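Local coordinates for protein HP0420 homologue (Helicobacter felis, PDB 3LW3) that is of unknown function, but adopts a hotdog fold and forms a two-subunit assembly, at residues R21-Q24 with N25-A28. Sequence-based numbering, arbitrary orientation.
Sequences RLDQ and NLCA
D23 and N25 form an Asx turn in the loop that leads into strand 29-34 of this hotdog fold. The backbone N of N25 donates to D23 OD1 at 3.0 Å. It meets the oxygen from above the carboxylate plane, and the N-H...O angle of 146° makes the bond somewhat bent. With CG opposite the backbone N about the CA-CB bond (chi1 -178°), the D23 carboxylate reaches N25 and L26. The other oxygen, D23 OD2, accepts from a water at 2.6 Å. The same water accepts from N25 ND2 at 3.1 Å, so it bridges the two side chains. The carboxylate and amide planes are turned 54° apart.

Two overlapping type I beta turns carry the chain round. L26 N donates to D23 O at 2.8 Å, and C27 N donates to Q24 O at 3.0 Å. D23 thus receives one backbone N-H on its side chain and another on its carbonyl. The side chain of L26 crosses that of D23 at about a right angle, with its CD2 branch beside the carboxylate.

Q24 starts out away from the following residues. Its CG nevertheless lies 3.3 Å from A28 O. Its chain runs on extended beyond CG and carries the amide to two partners of the same chain. NE2 donates a hydrogen bond to E13 OE2, and OE1 accepts one from the backbone N of L30, tying the turn to the start of the strand. L22, Q24 and C27 pack on F66 of helix 57-72. H56 of the second subunit touches L22 and C27, and R21 forms a salt bridge with D52 of that subunit. The turn therefore touches both the helix and the second subunit. Within it, L22 CD2 meets C27 SG at 4.2 Å.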
# COMPACT_ATOMS: atom_id res chain seq x y z
N ARG B 21 1.43 7.53 13.89
CA ARG B 21 2.73 8.02 13.43
C ARG B 21 2.71 8.38 11.93
O ARG B 21 3.70 8.89 11.43
CB ARG B 21 3.85 7.02 13.70
CG ARG B 21 3.98 6.50 15.12
CD ARG B 21 4.83 7.42 16.01
NE ARG B 21 6.05 7.92 15.36
CZ ARG B 21 7.27 7.37 15.49
NH1 ARG B 21 7.46 6.27 16.23
NH2 ARG B 21 8.30 7.92 14.85
N LEU B 22 1.61 8.15 11.23
CA LEU B 22 1.57 8.36 9.78
C LEU B 22 1.62 9.83 9.35
O LEU B 22 0.79 10.67 9.77
CB LEU B 22 0.34 7.67 9.17
CG LEU B 22 0.36 7.47 7.64
CD1 LEU B 22 1.73 7.13 7.03
CD2 LEU B 22 -0.59 6.37 7.25
N ASP B 23 2.60 10.14 8.51
CA ASP B 23 2.69 11.49 7.91
C ASP B 23 1.77 11.55 6.70
O ASP B 23 2.06 10.94 5.66
CB ASP B 23 4.13 11.78 7.53
CG ASP B 23 4.33 13.15 6.95
OD1 ASP B 23 3.33 13.91 6.82
OD2 ASP B 23 5.51 13.46 6.62
N GLN B 24 0.65 12.26 6.85
CA GLN B 24 -0.30 12.37 5.76
C GLN B 24 0.30 12.88 4.45
O GLN B 24 -0.22 12.55 3.36
CB GLN B 24 -1.53 13.19 6.12
CG GLN B 24 -2.45 12.42 7.07
CD GLN B 24 -3.69 13.20 7.50
OE1 GLN B 24 -4.24 14.01 6.74
NE2 GLN B 24 -4.14 12.95 8.73
N ASN B 25 1.38 13.68 4.55
CA ASN B 25 2.10 14.18 3.37
C ASN B 25 2.66 13.05 2.50
O ASN B 25 2.87 13.25 1.31
CB ASN B 25 3.23 15.13 3.78
CG ASN B 25 2.71 16.50 4.21
OD1 ASN B 25 1.55 16.85 3.92
ND2 ASN B 25 3.55 17.29 4.89
N LEU B 26 2.87 11.86 3.09
CA LEU B 26 3.44 10.72 2.36
C LEU B 26 2.33 9.73 1.97
O LEU B 26 2.60 8.70 1.31
CB LEU B 26 4.51 9.97 3.17
CG LEU B 26 5.50 10.71 4.11
CD1 LEU B 26 6.70 9.86 4.54
CD2 LEU B 26 5.98 11.99 3.59
N CYS B 27 1.08 10.03 2.33
CA CYS B 27 0.01 9.03 2.11
C CYS B 27 -1.20 9.61 1.39
O CYS B 27 -1.39 9.42 0.18
CB CYS B 27 -0.40 8.41 3.44
SG CYS B 27 -1.64 7.12 3.28
N ALA B 28 -2.01 10.36 2.14
CA ALA B 28 -3.26 10.96 1.67
C ALA B 28 -3.76 11.86 2.80
O ALA B 28 -3.45 11.67 3.97
CB ALA B 28 -4.32 9.89 1.35
O HOH W 1 6.20 15.69 5.39